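Local atomic coordinates of Alr3699 protein (Nostoc sp., PDB entry 4XSO), a protein that belongs to the glycosyltransferase families of the GT-B clan, with two Rossmann-like domains facing each other across a cleft. Residues V177-N185 and R367-I377; E320-F329 and I356-R367. All coordinates share one frame; numbering follows the deposited sequence.

Contact 1: V177-N185 and R367-I377; sequences VIYNGFDIN and RFDVVTINQQI
The carbonyl oxygen of Phe-368 takes a hydrogen bond from the backbone N of Phe-182 at 2.8 Å and a CA-H...O contact from Gly-181. The return bond, Val-370 N to Phe-182 O (3.0 Å), is nearly straight at 171°, and together they make a single beta bridge between Phe-182 and Asp-369. The backbones come close here, Gly-181 CA lying 3.8 Å from Val-370 CA, with Ile-373 CG1 also packed against the glycine. Asp-369 is the N-cap of the helix that follows: its OD1 accepts from Val-371 N at 3.0 Å and also from a water held by Ile-184 N. On one flank the edge of the Phe-368 ring, led by CE1, points at the face of Tyr-179 in an offset edge-to-face pair, planes 72° apart. NH2 of Arg-367 lies obliquely near CE2 of the same tyrosine, 3.5 Å away, but the guanidinium is hydrogen-bonded to Glu-320 O, and Tyr-179 OH to Glu-320 OE1. Farther along, Ile-178 CG2, anti to the backbone N, meets Ile-373 CG2 at 4.0 Å, and CD1 meets Ile-377 CG1. The loop leaving strand 175-177 thus crosses the junction of helices 350-368 and 370-382, with Phe-182 packed on helix 298-305 and Ile-377 on helix 20-29.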
loop_
_atom_site.group_PDB
_atom_site.type_symbol
_atom_site.label_atom_id
_atom_site.label_comp_id
_atom_site.label_asym_id
_atom_site.label_seq_id
_atom_site.Cartn_x
_atom_site.Cartn_y
_atom_site.Cartn_z
ATOM N N VAL A 177 3.742 2.162 27.644
ATOM C CA VAL A 177 4.792 3.132 27.708
ATOM C C VAL A 177 6.116 2.408 27.999
ATOM O O VAL A 177 6.141 1.642 28.903
ATOM C CB VAL A 177 4.560 4.240 28.776
ATOM C CG1 VAL A 177 5.778 5.059 28.997
ATOM C CG2 VAL A 177 3.370 5.148 28.382
ATOM N N ILE A 178 7.150 2.612 27.200
ATOM C CA ILE A 178 8.504 2.083 27.512
ATOM C C ILE A 178 9.434 3.234 27.197
ATOM O O ILE A 178 9.482 3.725 26.089
ATOM C CB ILE A 178 8.907 0.859 26.700
ATOM C CG1 ILE A 178 7.967 -0.298 26.943
ATOM C CG2 ILE A 178 10.333 0.400 27.066
ATOM C CD1 ILE A 178 8.342 -1.514 26.145
ATOM N N TYR A 179 10.182 3.677 28.220
ATOM C CA TYR A 179 11.025 4.870 28.132
ATOM C C TYR A 179 12.296 4.463 27.341
ATOM O O TYR A 179 12.582 3.302 27.200
ATOM C CB TYR A 179 11.331 5.315 29.569
ATOM C CG TYR A 179 10.143 5.920 30.323
ATOM C CD1 TYR A 179 9.462 7.020 29.783
ATOM C CD2 TYR A 179 9.772 5.505 31.610
ATOM C CE1 TYR A 179 8.392 7.632 30.443
ATOM C CE2 TYR A 179 8.674 6.151 32.289
ATOM C CZ TYR A 179 8.000 7.216 31.695
ATOM O OH TYR A 179 6.878 7.932 32.292
ATOM N N ASN A 180 13.035 5.446 26.819
ATOM C CA ASN A 180 14.365 5.286 26.249
ATOM C C ASN A 180 15.331 4.743 27.334
ATOM O O ASN A 180 15.222 5.036 28.549
ATOM C CB ASN A 180 14.882 6.631 25.732
ATOM C CG ASN A 180 14.211 7.123 24.449
ATOM O OD1 ASN A 180 13.076 6.770 24.098
ATOM N ND2 ASN A 180 14.871 8.038 23.806
ATOM N N GLY A 181 16.251 3.906 26.917
ATOM C CA GLY A 181 17.233 3.338 27.873
ATOM C C GLY A 181 18.614 3.912 27.568
ATOM O O GLY A 181 18.849 4.325 26.457
ATOM N N PHE A 182 19.483 3.889 28.566
ATOM C CA PHE A 182 20.838 4.430 28.528
ATOM C C PHE A 182 21.822 3.512 29.264
ATOM O O PHE A 182 21.495 2.977 30.304
ATOM C CB PHE A 182 20.840 5.807 29.222
ATOM C CG PHE A 182 19.913 6.779 28.574
ATOM C CD1 PHE A 182 18.562 6.768 28.888
ATOM C CD2 PHE A 182 20.396 7.705 27.624
ATOM C CE1 PHE A 182 17.665 7.616 28.221
ATOM C CE2 PHE A 182 19.527 8.581 27.040
ATOM C CZ PHE A 182 18.150 8.539 27.350
ATOM N N ASP A 183 23.051 3.408 28.768
ATOM C CA ASP A 183 24.095 2.703 29.502
ATOM C C ASP A 183 24.554 3.604 30.608
ATOM O O ASP A 183 25.219 4.587 30.328
ATOM C CB ASP A 183 25.246 2.411 28.611
ATOM C CG ASP A 183 26.338 1.603 29.328
ATOM O OD1 ASP A 183 26.424 1.502 30.564
ATOM O OD2 ASP A 183 27.072 0.990 28.591
ATOM N N ILE A 184 24.231 3.280 31.839
ATOM C CA ILE A 184 24.323 4.313 32.905
ATOM C C ILE A 184 25.754 4.684 33.267
ATOM O O ILE A 184 26.019 5.815 33.606
ATOM C CB ILE A 184 23.480 4.033 34.143
ATOM C CG1 ILE A 184 24.080 2.905 35.005
ATOM C CG2 ILE A 184 22.034 3.740 33.753
ATOM C CD1 ILE A 184 23.216 2.476 36.172
ATOM N N ASN A 185 26.658 3.735 33.091
ATOM C CA ASN A 185 28.090 3.912 33.372
ATOM C C ASN A 185 28.811 4.788 32.376
ATOM O O ASN A 185 29.780 5.461 32.740
ATOM C CB ASN A 185 28.745 2.507 33.523
ATOM C CG ASN A 185 28.230 1.772 34.723
ATOM O OD1 ASN A 185 27.770 2.355 35.711
ATOM N ND2 ASN A 185 28.259 0.486 34.646
ATOM N N ARG A 367 15.110 4.086 36.610
ATOM C CA ARG A 367 14.065 4.115 35.557
ATOM C C ARG A 367 14.505 3.941 34.124
ATOM O O ARG A 367 13.747 3.503 33.321
ATOM C CB ARG A 367 13.364 5.505 35.671
ATOM C CG ARG A 367 12.772 5.761 37.063
ATOM C CD ARG A 367 12.105 7.170 37.178
ATOM N NE ARG A 367 10.961 7.236 36.267
ATOM C CZ ARG A 367 10.342 8.348 35.864
ATOM N NH1 ARG A 367 10.710 9.543 36.279
ATOM N NH2 ARG A 367 9.332 8.244 35.005
ATOM N N PHE A 368 15.722 4.375 33.760
ATOM C CA PHE A 368 16.128 4.494 32.377
ATOM C C PHE A 368 17.372 3.639 32.020
ATOM O O PHE A 368 17.976 3.804 30.958
ATOM C CB PHE A 368 16.372 5.945 32.063
ATOM C CG PHE A 368 15.230 6.814 32.472
ATOM C CD1 PHE A 368 13.985 6.647 31.898
ATOM C CD2 PHE A 368 15.384 7.748 33.471
ATOM C CE1 PHE A 368 12.923 7.482 32.303
ATOM C CE2 PHE A 368 14.313 8.563 33.908
ATOM C CZ PHE A 368 13.115 8.443 33.329
ATOM N N ASP A 369 17.713 2.706 32.901
ATOM C CA ASP A 369 18.810 1.755 32.611
ATOM C C ASP A 369 18.444 0.921 31.384
ATOM O O ASP A 369 17.398 0.291 31.346
ATOM C CB ASP A 369 19.074 0.918 33.845
ATOM C CG ASP A 369 20.298 0.006 33.711
ATOM O OD1 ASP A 369 20.809 -0.208 32.602
ATOM O OD2 ASP A 369 20.733 -0.477 34.789
ATOM N N VAL A 370 19.273 1.000 30.364
ATOM C CA VAL A 370 19.078 0.223 29.153
ATOM C C VAL A 370 18.900 -1.267 29.396
ATOM O O VAL A 370 18.167 -1.880 28.629
ATOM C CB VAL A 370 20.174 0.476 28.094
ATOM C CG1 VAL A 370 21.495 -0.221 28.454
ATOM C CG2 VAL A 370 19.665 0.064 26.708
ATOM N N VAL A 371 19.457 -1.816 30.491
ATOM C CA VAL A 371 19.252 -3.234 30.821
ATOM C C VAL A 371 17.827 -3.504 31.175
ATOM O O VAL A 371 17.192 -4.412 30.626
ATOM C CB VAL A 371 20.198 -3.759 31.952
ATOM C CG1 VAL A 371 19.901 -5.218 32.281
ATOM C CG2 VAL A 371 21.642 -3.594 31.526
ATOM N N THR A 372 17.256 -2.628 31.961
ATOM C CA THR A 372 15.884 -2.764 32.336
ATOM C C THR A 372 14.949 -2.509 31.161
ATOM O O THR A 372 13.988 -3.299 30.944
ATOM C CB THR A 372 15.564 -1.766 33.462
ATOM O OG1 THR A 372 16.551 -1.930 34.485
ATOM C CG2 THR A 372 14.127 -1.916 33.985
ATOM N N ILE A 373 15.231 -1.442 30.405
ATOM C CA ILE A 373 14.407 -1.108 29.237
ATOM C C ILE A 373 14.445 -2.261 28.263
ATOM O O ILE A 373 13.411 -2.622 27.733
ATOM C CB ILE A 373 14.872 0.197 28.575
ATOM C CG1 ILE A 373 14.644 1.361 29.529
ATOM C CG2 ILE A 373 14.329 0.440 27.192
ATOM C CD1 ILE A 373 13.324 1.402 30.206
ATOM N N ASN A 374 15.632 -2.796 27.956
ATOM C CA ASN A 374 15.693 -3.929 26.994
ATOM C C ASN A 374 14.913 -5.140 27.469
ATOM O O ASN A 374 14.277 -5.797 26.643
ATOM C CB ASN A 374 17.121 -4.362 26.693
ATOM C CG ASN A 374 17.819 -3.438 25.770
ATOM O OD1 ASN A 374 17.189 -2.612 25.043
ATOM N ND2 ASN A 374 19.147 -3.536 25.784
ATOM N N GLN A 375 14.894 -5.396 28.787
ATOM C CA GLN A 375 14.075 -6.475 29.358
ATOM C C GLN A 375 12.581 -6.202 29.108
ATOM O O GLN A 375 11.816 -7.092 28.727
ATOM C CB GLN A 375 14.283 -6.607 30.853
ATOM C CG GLN A 375 15.709 -6.985 31.204
ATOM C CD GLN A 375 16.029 -7.106 32.710
ATOM O OE1 GLN A 375 15.409 -6.461 33.583
ATOM N NE2 GLN A 375 17.045 -7.916 33.007
ATOM N N GLN A 376 12.161 -4.978 29.346
ATOM C CA GLN A 376 10.749 -4.622 29.094
ATOM C C GLN A 376 10.370 -4.845 27.616
ATOM O O GLN A 376 9.329 -5.434 27.275
ATOM C CB GLN A 376 10.559 -3.154 29.469
ATOM C CG GLN A 376 10.571 -2.980 30.949
ATOM C CD GLN A 376 10.547 -1.524 31.344
ATOM O OE1 GLN A 376 10.259 -0.612 30.530
ATOM N NE2 GLN A 376 10.867 -1.282 32.603
ATOM N N ILE A 377 11.208 -4.357 26.710
ATOM C CA ILE A 377 10.954 -4.592 25.299
ATOM C C ILE A 377 10.857 -6.110 24.976
ATOM O O ILE A 377 9.907 -6.548 24.322
ATOM C CB ILE A 377 12.033 -3.871 24.448
ATOM C CG1 ILE A 377 11.858 -2.340 24.567
ATOM C CG2 ILE A 377 11.950 -4.302 23.009
ATOM C CD1 ILE A 377 12.894 -1.523 23.821
HETATM O O HOH W 1 10.001 2.118 30.709
HETATM O O HOH W 2 23.325 0.467 32.066
#

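Contact 2: E320-F329 and I356-R367; sequences ELVEHGVNGF and IASNAQAIASQR
Arg-367 and Asn-359, on helix 350-368, give three side-chain N-H bonds to backbone carbonyls of 320-329. Arg-367 spends two on one acceptor: NH1 and NH2 meet Glu-320 O end-on at 2.8 and 3.0 Å, with the oxygen just 1° out of the guanidinium plane. A bend at chi3 (64°) turns the guanidinium from an otherwise extended chain. Two turns back, Asn-359 ND2 gives the third bond, to Val-326 O at 2.9 Å, with the oxygen near the amide plane. The Glu-320 carboxylate turns elsewhere, to Tyr-179 OH and the backbone N atoms of Gln-159 and Ala-160. Van der Waals packing centres on Ile-356, whose CD1 reaches Phe-329 CZ at 3.6 Å, the two side chains crossing at about a right angle, while CG2 lies against Gly-328 N. Asn-327 sets CB against Ala-360, and ND2 and CB against Ile-363 CG2, with ND2 the nearer at 3.6 Å. Its CG sits between the backbone N and carbonyl carbon (chi1 47°), and OD1 accepts from Glu-323 N at 2.7 Å, which probably helps fix the turn. Since all three bonds end on backbone carbonyls of 320-329, the polar part probably depends more on the course of that backbone than on its side chains; the arginine's positive charge probably polarises the Glu-320 carbonyl.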
loop_
_atom_site.group_PDB
_atom_site.type_symbol
_atom_site.label_atom_id
_atom_site.label_comp_id
_atom_site.label_asym_id
_atom_site.label_seq_id
_atom_site.Cartn_x
_atom_site.Cartn_y
_atom_site.Cartn_z
ATOM N N GLU A 320 7.409 13.984 33.203
ATOM C CA GLU A 320 7.387 12.607 33.753
ATOM C C GLU A 320 8.787 12.217 34.205
ATOM O O GLU A 320 8.957 11.208 34.896
ATOM C CB GLU A 320 7.038 11.592 32.659
ATOM C CG GLU A 320 5.660 11.702 32.101
ATOM C CD GLU A 320 5.573 11.065 30.709
ATOM O OE1 GLU A 320 5.857 9.843 30.606
ATOM O OE2 GLU A 320 5.181 11.784 29.759
ATOM N N LEU A 321 9.768 12.979 33.728
ATOM C CA LEU A 321 11.146 12.762 34.039
ATOM C C LEU A 321 11.597 13.380 35.350
ATOM O O LEU A 321 12.558 12.880 35.991
ATOM C CB LEU A 321 12.020 13.278 32.907
ATOM C CG LEU A 321 11.662 12.786 31.485
ATOM C CD1 LEU A 321 12.622 13.342 30.458
ATOM C CD2 LEU A 321 11.677 11.268 31.416
ATOM N N VAL A 322 10.997 14.509 35.711
ATOM C CA VAL A 322 11.543 15.328 36.805
ATOM C C VAL A 322 10.478 15.564 37.811
ATOM O O VAL A 322 9.416 15.940 37.419
ATOM C CB VAL A 322 12.008 16.741 36.330
ATOM C CG1 VAL A 322 12.371 17.602 37.523
ATOM C CG2 VAL A 322 13.174 16.709 35.347
ATOM N N GLU A 323 10.748 15.357 39.103
ATOM C CA GLU A 323 9.838 15.908 40.143
ATOM C C GLU A 323 10.546 17.094 40.730
ATOM O O GLU A 323 11.684 16.963 41.216
ATOM C CB GLU A 323 9.478 14.932 41.255
ATOM C CG GLU A 323 8.316 14.022 40.940
ATOM C CD GLU A 323 6.964 14.690 41.164
ATOM O OE1 GLU A 323 6.897 15.838 41.710
ATOM O OE2 GLU A 323 5.966 14.044 40.782
ATOM N N HIS A 324 9.866 18.231 40.625
ATOM C CA HIS A 324 10.388 19.581 40.930
ATOM C C HIS A 324 10.792 19.665 42.372
ATOM O O HIS A 324 10.020 19.332 43.253
ATOM C CB HIS A 324 9.277 20.659 40.658
ATOM C CG HIS A 324 9.726 22.067 40.909
ATOM N ND1 HIS A 324 10.429 22.791 39.974
ATOM C CD2 HIS A 324 9.632 22.871 42.002
ATOM C CE1 HIS A 324 10.712 23.996 40.449
ATOM N NE2 HIS A 324 10.244 24.070 41.684
ATOM N N GLY A 325 12.002 20.159 42.573
ATOM C CA GLY A 325 12.725 20.207 43.799
ATOM C C GLY A 325 13.256 18.833 44.323
ATOM O O GLY A 325 13.904 18.801 45.327
ATOM N N VAL A 326 12.910 17.721 43.704
ATOM C CA VAL A 326 13.387 16.398 44.161
ATOM C C VAL A 326 14.603 15.929 43.418
ATOM O O VAL A 326 15.669 15.622 44.047
ATOM C CB VAL A 326 12.273 15.372 44.111
ATOM C CG1 VAL A 326 12.709 13.985 44.678
ATOM C CG2 VAL A 326 11.091 15.886 44.849
ATOM N N ASN A 327 14.482 15.863 42.101
ATOM C CA ASN A 327 15.583 15.306 41.250
ATOM C C ASN A 327 15.832 16.185 40.044
ATOM O O ASN A 327 16.432 15.794 39.067
ATOM C CB ASN A 327 15.233 13.887 40.861
ATOM C CG ASN A 327 13.797 13.783 40.361
ATOM O OD1 ASN A 327 13.297 14.674 39.643
ATOM N ND2 ASN A 327 13.082 12.770 40.860
ATOM N N GLY A 328 15.348 17.406 40.136
ATOM C CA GLY A 328 15.525 18.431 39.124
ATOM C C GLY A 328 14.538 19.601 39.351
ATOM O O GLY A 328 13.842 19.652 40.346
ATOM N N PHE A 329 14.454 20.483 38.382
ATOM C CA PHE A 329 13.575 21.654 38.419
ATOM C C PHE A 329 12.831 21.755 37.128
ATOM O O PHE A 329 13.342 21.384 36.049
ATOM C CB PHE A 329 14.347 22.929 38.622
ATOM C CG PHE A 329 15.233 22.909 39.837
ATOM C CD1 PHE A 329 14.745 23.208 41.068
ATOM C CD2 PHE A 329 16.571 22.560 39.708
ATOM C CE1 PHE A 329 15.547 23.210 42.184
ATOM C CE2 PHE A 329 17.374 22.510 40.811
ATOM C CZ PHE A 329 16.873 22.849 42.041
ATOM N N ILE A 356 19.752 17.160 45.437
ATOM C CA ILE A 356 18.918 16.965 44.268
ATOM C C ILE A 356 19.657 16.232 43.125
ATOM O O ILE A 356 19.083 15.355 42.448
ATOM C CB ILE A 356 18.394 18.296 43.769
ATOM C CG1 ILE A 356 17.378 18.847 44.799
ATOM C CG2 ILE A 356 17.799 18.158 42.329
ATOM C CD1 ILE A 356 16.915 20.239 44.530
ATOM N N ALA A 357 20.867 16.659 42.881
ATOM C CA ALA A 357 21.704 16.116 41.823
ATOM C C ALA A 357 22.003 14.633 42.123
ATOM O O ALA A 357 21.918 13.767 41.256
ATOM C CB ALA A 357 22.996 16.915 41.680
ATOM N N SER A 358 22.225 14.343 43.380
ATOM C CA SER A 358 22.467 12.975 43.780
ATOM C C SER A 358 21.140 12.143 43.696
ATOM O O SER A 358 21.146 11.004 43.213
ATOM C CB SER A 358 23.057 13.005 45.169
ATOM O OG SER A 358 23.114 11.708 45.645
ATOM N N ASN A 359 20.004 12.738 44.071
ATOM C CA ASN A 359 18.691 12.075 43.901
ATOM C C ASN A 359 18.485 11.721 42.419
ATOM O O ASN A 359 18.070 10.589 42.063
ATOM C CB ASN A 359 17.525 13.005 44.362
ATOM C CG ASN A 359 17.494 13.206 45.844
ATOM O OD1 ASN A 359 18.218 12.532 46.574
ATOM N ND2 ASN A 359 16.659 14.124 46.311
ATOM N N ALA A 360 18.812 12.684 41.548
ATOM C CA ALA A 360 18.639 12.499 40.121
ATOM C C ALA A 360 19.395 11.296 39.537
ATOM O O ALA A 360 18.831 10.488 38.803
ATOM C CB ALA A 360 19.019 13.792 39.394
ATOM N N GLN A 361 20.667 11.152 39.873
ATOM C CA GLN A 361 21.436 10.006 39.406
ATOM C C GLN A 361 20.770 8.720 39.836
ATOM O O GLN A 361 20.681 7.801 39.032
ATOM C CB GLN A 361 22.912 10.067 39.862
ATOM C CG GLN A 361 23.768 9.058 39.130
ATOM C CD GLN A 361 25.268 9.308 39.342
ATOM O OE1 GLN A 361 25.747 9.188 40.443
ATOM N NE2 GLN A 361 25.992 9.744 38.279
ATOM N N ALA A 362 20.328 8.663 41.099
ATOM C CA ALA A 362 19.739 7.436 41.688
ATOM C C ALA A 362 18.439 7.095 40.976
ATOM O O ALA A 362 18.253 5.946 40.609
ATOM C CB ALA A 362 19.448 7.606 43.184
ATOM N N ILE A 363 17.515 8.079 40.831
ATOM C CA ILE A 363 16.269 7.788 40.224
ATOM C C ILE A 363 16.428 7.469 38.725
ATOM O O ILE A 363 15.765 6.559 38.217
ATOM C CB ILE A 363 15.180 8.887 40.536
ATOM C CG1 ILE A 363 13.807 8.482 39.958
ATOM C CG2 ILE A 363 15.508 10.235 39.967
ATOM C CD1 ILE A 363 13.222 7.311 40.699
ATOM N N ALA A 364 17.290 8.175 38.002
ATOM C CA ALA A 364 17.404 7.938 36.560
ATOM C C ALA A 364 18.060 6.538 36.299
ATOM O O ALA A 364 17.776 5.832 35.305
ATOM C CB ALA A 364 18.238 9.052 35.925
ATOM N N SER A 365 18.977 6.163 37.178
ATOM C CA SER A 365 19.627 4.861 37.046
ATOM C C SER A 365 18.563 3.751 37.191
ATOM O O SER A 365 18.619 2.722 36.531
ATOM C CB SER A 365 20.729 4.726 38.125
ATOM O OG SER A 365 21.750 5.665 37.814
ATOM N N GLN A 366 17.633 3.970 38.107
ATOM C CA GLN A 366 16.558 3.018 38.304
ATOM C C GLN A 366 15.591 2.941 37.103
ATOM O O GLN A 366 15.252 1.830 36.649
ATOM C CB GLN A 366 15.882 3.267 39.668
ATOM C CG GLN A 366 14.594 2.499 39.918
ATOM C CD GLN A 366 13.725 3.149 41.000
ATOM O OE1 GLN A 366 14.187 3.384 42.113
ATOM N NE2 GLN A 366 12.475 3.472 40.661
ATOM N N ARG A 367 15.110 4.086 36.610
ATOM C CA ARG A 367 14.065 4.115 35.557
ATOM C C ARG A 367 14.505 3.941 34.124
ATOM O O ARG A 367 13.747 3.503 33.321
ATOM C CB ARG A 367 13.364 5.505 35.671
ATOM C CG ARG A 367 12.772 5.761 37.063
ATOM C CD ARG A 367 12.105 7.170 37.178
ATOM N NE ARG A 367 10.961 7.236 36.267
ATOM C CZ ARG A 367 10.342 8.348 35.864
ATOM N NH1 ARG A 367 10.710 9.543 36.279
ATOM N NH2 ARG A 367 9.332 8.244 35.005
#

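From the N terminus, the chain builds the sheet that ends in strand 175-177, then enters the loop 177-185 and crosses into the sheet that ends in strand 329-331. Contact 2 closes the shorter loop, joining the segment 320-329 to helix 350-368 with 26 residues between them. Contact 1 closes a longer one over 181 residues, and contact 2 is nested inside it. Arg-367 belongs to both, and the contacts also meet where Phe-368 CZ packs on Leu-321 CD2, 3.7 Å away. Contact 2 thus holds helix 350-368 against the second sheet's edge, while contact 1 ties the interdomain loop to the place where the chain returns to the first domain.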